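Local coordinates for protein chitinase (Chromobacterium violaceum, PDB 4TXG) that probably hydrolyses the glycosidic bonds of chitin as a family 18 glycoside hydrolase that also carries a chitin-binding module, at residues Y463-W468 against N520-A525; H524-E529 against Y555-N560. One frame throughout, in Å; residues are numbered along the deposited sequence.

Contact 1: Y463-W468 against N520-A525; sequences YYTRGW and NPMWHA. With CS (cesium ion), chain M.
T465 meets N520 through both backbone and side chain. Its amide N donates to N520 O at 2.9 Å, in the plane of that carbonyl, while N520 ND2 reaches T465 OG1 at 3.0 Å, the hydroxyl lying 18° out of the amide plane. N520 O also lies 3.1 Å from Y464 CA, a CA-H...O contact. Two residues on, M522 N donates to Y463 O at 3.2 Å from above the carbonyl plane, so that Y464 and P521 form a single beta bridge where P521 occupies the N-cap position of helix 522-530. With T465 OG1 set between the backbone N and carbonyl carbon (chi1 68°), CG2 is left to touch A525 CB and M522 SD, each at 3.9 Å. G518 O is bonded to T465 OG1, and D502 O and I504 N hold the N520 amide. Y464 CE2 lies against one face of the R466 guanidinium, which is salt-bridged to D398. The Y464 OH binds a cesium ion at 3.1 Å together with D398. The buried polar atoms of T465 and N520 are thus satisfied by each other and by G518, D502 and I504, tying the exit of barrel strand 457-462 to the helix start.

Contact 2: H524-E529 against Y555-N560; sequences HAKNLE and YQRNYN. With CS (cesium ion), chain C.
L528 and Y555 form the hydrophobic half of a contact between helix 522-530 and the edge strand 556-560 of the four-stranded antiparallel sheet of what is probably the alpha+beta insertion domain of family 18 chitinases. The Y555 ring lies beneath the leucine: L528 CB stands 4.0 Å from the ring centroid, 13° off the normal, in a CH-pi contact, and the branched end spans the far part of the ring, L528 CD2 being 4.0 Å from Y555 CE1. With CG of L528 anti to the carbonyl carbon (chi1 -70°) and CD1 near CE2, both methyls rest on the tyrosine. Y555 OH is hydrogen-bonded to D502.

E529 carries the second half, laying its carboxylate against the aliphatic part of R557. Its extended chain crosses R557, and E529 OE2 comes within 3.4 Å of R557 CD, with the carboxylate and guanidinium planes 25° apart. E529 OE2 and R557 NE are 4.5 Å apart, beyond a salt bridge; R557 NE is salt-bridged to D581. That aspartate also takes K526 NZ, which salt-bridges E529 OE1 on its syn lone pair at 2.9 Å; the two acids probably offset the nearness of the lysine to the arginine.

Between the backbones, a cesium ion is held by E529 O, Y555 O and S554 OG, and a water beside the edge of the Y555 ring donates to L528 O at 2.8 Å and accepts from Y555 N at 2.9 Å.

Contacts 1 and 2 are centred about 9 Å apart and follow one another along helix 522-530, sharing H524 and A525. Contact 1 holds the beginning of the helix, and contact 2 its later turns. In chain order, 463-468 comes first, then the helix, then 555-560. Strands 466-468 and 556-560 are the two outermost strands of one antiparallel sheet, with 575-578 and 565-570 between them, so the helix touches the segments bearing both edges. Since 463-468 directly follows strand 457-462 of the parallel-stranded barrel sheet, contact 1 lies where the chain leaves the barrel, whereas contact 2 is within the probable insertion domain, between its helix and the far edge of its sheet.

Contact 1: Y463-W468 against N520-A525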
ATOM      1  N   TYR A 463      -4.462  -3.539  12.663  1.00  7.80           N
ATOM      2  CA  TYR A 463      -5.285  -3.659  13.865  1.00  7.79           C
ATOM      3  C   TYR A 463      -5.323  -5.125  14.301  1.00  7.60           C
ATOM      4  O   TYR A 463      -6.304  -5.602  14.875  1.00  9.37           O
ATOM      5  CB  TYR A 463      -6.707  -3.138  13.624  1.00  7.03           C
ATOM      6  CG  TYR A 463      -6.877  -1.625  13.576  1.00  9.64           C
ATOM      7  CD1 TYR A 463      -5.786  -0.758  13.687  1.00  8.71           C
ATOM      8  CD2 TYR A 463      -8.147  -1.069  13.440  1.00  9.21           C
ATOM      9  CE1 TYR A 463      -5.971   0.631  13.643  1.00  9.91           C
ATOM     10  CE2 TYR A 463      -8.344   0.307  13.409  1.00  9.54           C
ATOM     11  CZ  TYR A 463      -7.263   1.148  13.504  1.00 10.42           C
ATOM     12  OH  TYR A 463      -7.479   2.512  13.462  1.00 10.32           O
ATOM     13  N   TYR A 464      -4.237  -5.838  14.032  1.00  8.81           N
ATOM     14  CA  TYR A 464      -4.159  -7.263  14.326  1.00  8.06           C
ATOM     15  C   TYR A 464      -2.717  -7.581  14.710  1.00  9.34           C
ATOM     16  O   TYR A 464      -1.823  -6.769  14.505  1.00  9.38           O
ATOM     17  CB  TYR A 464      -4.582  -8.108  13.118  1.00  8.63           C
ATOM     18  CG  TYR A 464      -3.652  -7.897  11.943  1.00  9.70           C
ATOM     19  CD1 TYR A 464      -3.884  -6.870  11.037  1.00  8.81           C
ATOM     20  CD2 TYR A 464      -2.511  -8.682  11.770  1.00  8.93           C
ATOM     21  CE1 TYR A 464      -3.031  -6.646   9.981  1.00  7.23           C
ATOM     22  CE2 TYR A 464      -1.646  -8.460  10.707  1.00  9.98           C
ATOM     23  CZ  TYR A 464      -1.911  -7.435   9.822  1.00 13.02           C
ATOM     24  OH  TYR A 464      -1.062  -7.197   8.761  1.00 14.44           O
ATOM     25  N   THR A 465      -2.506  -8.771  15.248  1.00  7.42           N
ATOM     26  CA  THR A 465      -1.178  -9.221  15.642  1.00  7.26           C
ATOM     27  C   THR A 465      -0.616 -10.275  14.697  1.00  6.92           C
ATOM     28  O   THR A 465      -1.357 -10.913  13.940  1.00  8.47           O
ATOM     29  CB  THR A 465      -1.196  -9.849  17.053  1.00  9.12           C
ATOM     30  OG1 THR A 465      -1.932 -11.078  16.998  1.00  9.80           O
ATOM     31  CG2 THR A 465      -1.861  -8.914  18.050  1.00 10.71           C
ATOM     32  N   ARG A 466       0.701 -10.445  14.755  1.00  6.90           N
ATOM     33  CA  ARG A 466       1.364 -11.661  14.281  1.00  8.36           C
ATOM     34  C   ARG A 466       2.215 -12.134  15.446  1.00  8.99           C
ATOM     35  O   ARG A 466       2.588 -11.339  16.308  1.00  9.03           O
ATOM     36  CB  ARG A 466       2.241 -11.418  13.051  1.00  8.49           C
ATOM     37  CG  ARG A 466       1.535 -10.865  11.825  1.00 10.05           C
ATOM     38  CD  ARG A 466       0.513 -11.818  11.234  1.00 15.30           C
ATOM     39  NE  ARG A 466       0.234 -11.444   9.850  1.00 17.66           N
ATOM     40  CZ  ARG A 466      -0.752 -11.956   9.126  1.00 26.15           C
ATOM     41  NH1 ARG A 466      -1.564 -12.863   9.658  1.00 26.11           N
ATOM     42  NH2 ARG A 466      -0.923 -11.556   7.873  1.00 22.42           N
ATOM     43  N   GLY A 467       2.535 -13.417  15.493  1.00  8.43           N
ATOM     44  CA  GLY A 467       3.273 -13.897  16.645  1.00  8.04           C
ATOM     45  C   GLY A 467       3.911 -15.261  16.471  1.00  9.05           C
ATOM     46  O   GLY A 467       3.489 -16.051  15.622  1.00  9.54           O
ATOM     47  N   TRP A 468       4.918 -15.512  17.305  1.00  9.42           N
ATOM     48  CA  TRP A 468       5.709 -16.744  17.320  1.00 10.67           C
ATOM     49  C   TRP A 468       5.670 -17.385  18.707  1.00  9.63           C
ATOM     50  O   TRP A 468       5.485 -16.691  19.704  1.00  9.76           O
ATOM     51  CB  TRP A 468       7.178 -16.471  16.985  1.00  9.13           C
ATOM     52  CG  TRP A 468       7.513 -15.852  15.656  1.00  9.16           C
ATOM     53  CD1 TRP A 468       8.073 -16.487  14.582  1.00 10.95           C
ATOM     54  CD2 TRP A 468       7.384 -14.469  15.279  1.00  9.83           C
ATOM     55  NE1 TRP A 468       8.281 -15.592  13.554  1.00  8.49           N
ATOM     56  CE2 TRP A 468       7.864 -14.348  13.956  1.00  8.11           C
ATOM     57  CE3 TRP A 468       6.896 -13.324  15.926  1.00  8.00           C
ATOM     58  CZ2 TRP A 468       7.873 -13.137  13.268  1.00  9.58           C
ATOM     59  CZ3 TRP A 468       6.901 -12.116  15.240  1.00 10.08           C
ATOM     60  CH2 TRP A 468       7.379 -12.033  13.919  1.00 10.68           C
ATOM     61  N   ASN A 520      -4.345 -12.313  15.819  1.00  8.12           N
ATOM     62  CA  ASN A 520      -5.440 -11.961  16.721  1.00  8.23           C
ATOM     63  C   ASN A 520      -5.927 -10.549  16.434  1.00  7.95           C
ATOM     64  O   ASN A 520      -5.137  -9.712  16.020  1.00  8.38           O
ATOM     65  CB  ASN A 520      -4.996 -12.012  18.190  1.00  8.49           C
ATOM     66  CG  ASN A 520      -4.347 -13.326  18.572  1.00  8.79           C
ATOM     67  OD1 ASN A 520      -5.035 -14.307  18.855  1.00 10.57           O
ATOM     68  ND2 ASN A 520      -3.018 -13.342  18.607  1.00  8.62           N
ATOM     69  N   PRO A 521      -7.208 -10.264  16.708  1.00  8.21           N
ATOM     70  CA  PRO A 521      -7.646  -8.865  16.712  1.00  8.04           C
ATOM     71  C   PRO A 521      -7.020  -8.149  17.901  1.00  8.72           C
ATOM     72  O   PRO A 521      -6.706  -8.819  18.890  1.00  8.71           O
ATOM     73  CB  PRO A 521      -9.165  -8.972  16.864  1.00  8.46           C
ATOM     74  CG  PRO A 521      -9.369 -10.251  17.631  1.00  9.09           C
ATOM     75  CD  PRO A 521      -8.289 -11.187  17.104  1.00  9.07           C
ATOM     76  N   MET A 522      -6.845  -6.831  17.831  1.00  7.82           N
ATOM     77  CA  MET A 522      -6.184  -6.149  18.941  1.00  9.20           C
ATOM     78  C   MET A 522      -7.010  -6.189  20.238  1.00  8.45           C
ATOM     79  O   MET A 522      -6.436  -6.102  21.332  1.00  8.68           O
ATOM     80  CB  MET A 522      -5.833  -4.702  18.560  1.00  7.66           C
ATOM     81  CG  MET A 522      -4.419  -4.565  17.944  1.00  8.56           C
ATOM     82  SD  MET A 522      -3.138  -5.356  18.949  1.00 10.36           S
ATOM     83  CE  MET A 522      -3.351  -4.487  20.496  1.00  9.35           C
ATOM     84  N   TRP A 523      -8.334  -6.346  20.152  1.00  8.98           N
ATOM     85  CA  TRP A 523      -9.084  -6.507  21.403  1.00  9.35           C
ATOM     86  C   TRP A 523      -8.661  -7.778  22.133  1.00  9.98           C
ATOM     87  O   TRP A 523      -8.597  -7.800  23.366  1.00 10.15           O
ATOM     88  CB  TRP A 523     -10.612  -6.529  21.204  1.00  9.70           C
ATOM     89  CG  TRP A 523     -11.174  -7.053  19.890  1.00 10.02           C
ATOM     90  CD1 TRP A 523     -11.333  -6.342  18.726  1.00 10.63           C
ATOM     91  CD2 TRP A 523     -11.744  -8.352  19.642  1.00 10.93           C
ATOM     92  NE1 TRP A 523     -11.927  -7.128  17.770  1.00  9.19           N
ATOM     93  CE2 TRP A 523     -12.186  -8.365  18.300  1.00  9.59           C
ATOM     94  CE3 TRP A 523     -11.895  -9.511  20.412  1.00 10.26           C
ATOM     95  CZ2 TRP A 523     -12.773  -9.492  17.711  1.00 12.41           C
ATOM     96  CZ3 TRP A 523     -12.484 -10.627  19.832  1.00 13.74           C
ATOM     97  CH2 TRP A 523     -12.913 -10.609  18.491  1.00 13.50           C
ATOM     98  N   HIS A 524      -8.356  -8.836  21.388  1.00 10.16           N
ATOM     99  CA  HIS A 524      -7.944 -10.057  22.058  1.00  9.79           C
ATOM    100  C   HIS A 524      -6.556  -9.873  22.674  1.00 13.07           C
ATOM    101  O   HIS A 524      -6.320 -10.313  23.796  1.00 10.11           O
ATOM    102  CB  HIS A 524      -7.964 -11.261  21.109  1.00 10.34           C
ATOM    103  CG  HIS A 524      -7.615 -12.550  21.794  1.00 10.60           C
ATOM    104  ND1 HIS A 524      -8.322 -13.028  22.869  1.00 11.68           N
ATOM    105  CD2 HIS A 524      -6.611 -13.434  21.572  1.00 10.04           C
ATOM    106  CE1 HIS A 524      -7.780 -14.168  23.281  1.00 12.96           C
ATOM    107  NE2 HIS A 524      -6.736 -14.425  22.515  1.00 10.62           N
ATOM    108  N   ALA A 525      -5.653  -9.192  21.967  1.00 10.59           N
ATOM    109  CA  ALA A 525      -4.335  -8.889  22.522  1.00  9.08           C
ATOM    110  C   ALA A 525      -4.437  -8.030  23.788  1.00 12.85           C
ATOM    111  O   ALA A 525      -3.645  -8.184  24.716  1.00 13.80           O
ATOM    112  CB  ALA A 525      -3.466  -8.193  21.475  1.00 10.44           C
TER
HETATM  113 CS    CS M 812      -2.851  -7.751   6.337  1.00135.28          CS
HETATM  114  O   HOH W   1      -3.731  -6.112   3.607  1.00 27.16           O
HETATM  115  O   HOH W   2      -4.013 -10.486   5.996  1.00 60.23           O

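Contact 2: H524-E529 against Y555-N560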
ATOM      1  N   HIS A 524      -8.356  -8.836  21.388  1.00 10.16           N
ATOM      2  CA  HIS A 524      -7.944 -10.057  22.058  1.00  9.79           C
ATOM      3  C   HIS A 524      -6.556  -9.873  22.674  1.00 13.07           C
ATOM      4  O   HIS A 524      -6.320 -10.313  23.796  1.00 10.11           O
ATOM      5  CB  HIS A 524      -7.964 -11.261  21.109  1.00 10.34           C
ATOM      6  CG  HIS A 524      -7.615 -12.550  21.794  1.00 10.60           C
ATOM      7  ND1 HIS A 524      -8.322 -13.028  22.869  1.00 11.68           N
ATOM      8  CD2 HIS A 524      -6.611 -13.434  21.572  1.00 10.04           C
ATOM      9  CE1 HIS A 524      -7.780 -14.168  23.281  1.00 12.96           C
ATOM     10  NE2 HIS A 524      -6.736 -14.425  22.515  1.00 10.62           N
ATOM     11  N   ALA A 525      -5.653  -9.192  21.967  1.00 10.59           N
ATOM     12  CA  ALA A 525      -4.335  -8.889  22.522  1.00  9.08           C
ATOM     13  C   ALA A 525      -4.437  -8.030  23.788  1.00 12.85           C
ATOM     14  O   ALA A 525      -3.645  -8.184  24.716  1.00 13.80           O
ATOM     15  CB  ALA A 525      -3.466  -8.193  21.475  1.00 10.44           C
ATOM     16  N   LYS A 526      -5.409  -7.124  23.821  1.00 11.41           N
ATOM     17  CA  LYS A 526      -5.622  -6.298  25.007  1.00 10.29           C
ATOM     18  C   LYS A 526      -6.142  -7.138  26.178  1.00 12.89           C
ATOM     19  O   LYS A 526      -5.773  -6.894  27.332  1.00 12.78           O
ATOM     20  CB  LYS A 526      -6.575  -5.134  24.689  1.00  9.92           C
ATOM     21  CG  LYS A 526      -5.894  -4.008  23.891  1.00 13.47           C
ATOM     22  CD  LYS A 526      -4.948  -3.242  24.813  1.00 19.59           C
ATOM     23  CE  LYS A 526      -3.765  -2.612  24.093  1.00 23.19           C
ATOM     24  NZ  LYS A 526      -2.793  -2.017  25.088  1.00 22.43           N
ATOM     25  N   ASN A 527      -6.991  -8.122  25.897  1.00 10.80           N
ATOM     26  CA  ASN A 527      -7.421  -9.046  26.947  1.00 11.48           C
ATOM     27  C   ASN A 527      -6.268  -9.913  27.464  1.00 11.61           C
ATOM     28  O   ASN A 527      -6.145 -10.128  28.668  1.00 12.21           O
ATOM     29  CB  ASN A 527      -8.570  -9.930  26.457  1.00 11.72           C
ATOM     30  CG  ASN A 527      -9.899  -9.186  26.439  1.00 13.49           C
ATOM     31  OD1 ASN A 527     -10.119  -8.272  27.240  1.00 13.17           O
ATOM     32  ND2 ASN A 527     -10.792  -9.575  25.531  1.00 11.80           N
ATOM     33  N   LEU A 528      -5.414 -10.398  26.567  1.00 11.11           N
ATOM     34  CA  LEU A 528      -4.289 -11.225  27.010  1.00 13.16           C
ATOM     35  C   LEU A 528      -3.386 -10.434  27.949  1.00 13.55           C
ATOM     36  O   LEU A 528      -2.920 -10.956  28.965  1.00 13.41           O
ATOM     37  CB  LEU A 528      -3.485 -11.747  25.815  1.00 11.81           C
ATOM     38  CG  LEU A 528      -4.207 -12.794  24.962  1.00 13.07           C
ATOM     39  CD1 LEU A 528      -3.316 -13.247  23.814  1.00 11.89           C
ATOM     40  CD2 LEU A 528      -4.641 -13.986  25.821  1.00 12.79           C
ATOM     41  N   GLU A 529      -3.158  -9.169  27.601  1.00 12.88           N
ATOM     42  CA  GLU A 529      -2.367  -8.246  28.421  1.00 14.78           C
ATOM     43  C   GLU A 529      -2.979  -8.113  29.820  1.00 16.09           C
ATOM     44  O   GLU A 529      -2.267  -8.027  30.836  1.00 18.75           O
ATOM     45  CB  GLU A 529      -2.281  -6.868  27.727  1.00 16.01           C
ATOM     46  CG  GLU A 529      -1.412  -5.844  28.462  1.00 18.51           C
ATOM     47  CD  GLU A 529      -1.459  -4.441  27.846  1.00 22.16           C
ATOM     48  OE1 GLU A 529      -1.958  -4.283  26.706  1.00 18.86           O
ATOM     49  OE2 GLU A 529      -0.997  -3.485  28.516  1.00 23.60           O
ATOM     50  N   TYR A 555       1.387 -12.304  29.974  1.00 13.63           N
ATOM     51  CA  TYR A 555       1.698 -11.535  28.775  1.00 11.69           C
ATOM     52  C   TYR A 555       2.123 -10.122  29.159  1.00 17.22           C
ATOM     53  O   TYR A 555       1.282  -9.278  29.480  1.00 19.66           O
ATOM     54  CB  TYR A 555       0.495 -11.488  27.828  1.00 11.42           C
ATOM     55  CG  TYR A 555       0.087 -12.835  27.259  1.00 12.00           C
ATOM     56  CD1 TYR A 555      -0.736 -13.694  27.978  1.00 15.82           C
ATOM     57  CD2 TYR A 555       0.513 -13.237  25.996  1.00 13.58           C
ATOM     58  CE1 TYR A 555      -1.127 -14.917  27.455  1.00 16.43           C
ATOM     59  CE2 TYR A 555       0.131 -14.461  25.463  1.00 15.66           C
ATOM     60  CZ  TYR A 555      -0.690 -15.294  26.199  1.00 16.53           C
ATOM     61  OH  TYR A 555      -1.072 -16.514  25.682  1.00 15.88           O
ATOM     62  N   GLN A 556       3.426  -9.867  29.132  1.00 11.64           N
ATOM     63  CA  GLN A 556       3.953  -8.567  29.538  1.00 12.79           C
ATOM     64  C   GLN A 556       4.060  -7.620  28.351  1.00 14.28           C
ATOM     65  O   GLN A 556       4.692  -7.947  27.346  1.00 12.16           O
ATOM     66  CB  GLN A 556       5.323  -8.732  30.197  1.00 17.70           C
ATOM     67  CG  GLN A 556       6.035  -7.423  30.467  1.00 24.82           C
ATOM     68  CD  GLN A 556       7.524  -7.610  30.696  1.00 36.48           C
ATOM     69  OE1 GLN A 556       8.234  -8.157  29.843  1.00 36.24           O
ATOM     70  NE2 GLN A 556       8.005  -7.160  31.852  1.00 41.27           N
ATOM     71  N   ARG A 557       3.453  -6.441  28.456  1.00 10.94           N
ATOM     72  CA  ARG A 557       3.578  -5.472  27.370  1.00 13.01           C
ATOM     73  C   ARG A 557       4.942  -4.800  27.395  1.00 14.95           C
ATOM     74  O   ARG A 557       5.422  -4.361  28.444  1.00 15.56           O
ATOM     75  CB  ARG A 557       2.475  -4.413  27.438  1.00 14.27           C
ATOM     76  CG  ARG A 557       2.543  -3.387  26.298  1.00 12.40           C
ATOM     77  CD  ARG A 557       1.413  -2.379  26.407  1.00 15.98           C
ATOM     78  NE  ARG A 557       1.472  -1.369  25.352  1.00 15.03           N
ATOM     79  CZ  ARG A 557       2.282  -0.312  25.372  1.00 15.44           C
ATOM     80  NH1 ARG A 557       3.127  -0.125  26.387  1.00 17.57           N
ATOM     81  NH2 ARG A 557       2.251   0.556  24.372  1.00 15.64           N
ATOM     82  N   ASN A 558       5.561  -4.750  26.220  1.00 10.53           N
ATOM     83  CA  ASN A 558       6.833  -4.086  26.006  1.00 13.90           C
ATOM     84  C   ASN A 558       6.643  -2.987  24.986  1.00 12.46           C
ATOM     85  O   ASN A 558       5.735  -3.056  24.166  1.00 11.38           O
ATOM     86  CB  ASN A 558       7.885  -5.074  25.501  1.00 13.13           C
ATOM     87  CG  ASN A 558       8.414  -5.971  26.591  1.00 14.79           C
ATOM     88  OD1 ASN A 558       9.556  -5.819  27.026  1.00 18.42           O
ATOM     89  ND2 ASN A 558       7.588  -6.904  27.049  1.00 15.09           N
ATOM     90  N   TYR A 559       7.494  -1.972  25.024  1.00 13.03           N
ATOM     91  CA  TYR A 559       7.433  -0.946  23.988  1.00  9.02           C
ATOM     92  C   TYR A 559       8.833  -0.491  23.644  1.00 10.01           C
ATOM     93  O   TYR A 559       9.672  -0.303  24.526  1.00 15.15           O
ATOM     94  CB  TYR A 559       6.587   0.254  24.432  1.00 10.43           C
ATOM     95  CG  TYR A 559       6.234   1.190  23.286  1.00 10.74           C
ATOM     96  CD1 TYR A 559       5.147   0.925  22.470  1.00 12.38           C
ATOM     97  CD2 TYR A 559       6.987   2.330  23.023  1.00 10.98           C
ATOM     98  CE1 TYR A 559       4.807   1.763  21.414  1.00 12.65           C
ATOM     99  CE2 TYR A 559       6.657   3.179  21.959  1.00  9.67           C
ATOM    100  CZ  TYR A 559       5.563   2.888  21.167  1.00 12.40           C
ATOM    101  OH  TYR A 559       5.210   3.710  20.119  1.00 12.22           O
ATOM    102  N   ASN A 560       9.082  -0.313  22.354  1.00 10.29           N
ATOM    103  CA  ASN A 560      10.355   0.210  21.895  1.00 11.72           C
ATOM    104  C   ASN A 560      10.107   1.491  21.097  1.00 10.91           C
ATOM    105  O   ASN A 560       9.543   1.443  20.006  1.00 11.51           O
ATOM    106  CB  ASN A 560      11.078  -0.857  21.057  1.00  9.58           C
ATOM    107  CG  ASN A 560      12.454  -0.419  20.597  1.00 16.19           C
ATOM    108  OD1 ASN A 560      12.603   0.600  19.934  1.00 17.66           O
ATOM    109  ND2 ASN A 560      13.467  -1.207  20.938  1.00 19.22           N
TER
HETATM  110 CS    CS C 802       0.329  -8.714  32.291  1.00 52.76          CS
HETATM  111  O   HOH W   3      -1.240 -11.728  31.100  1.00 15.75           O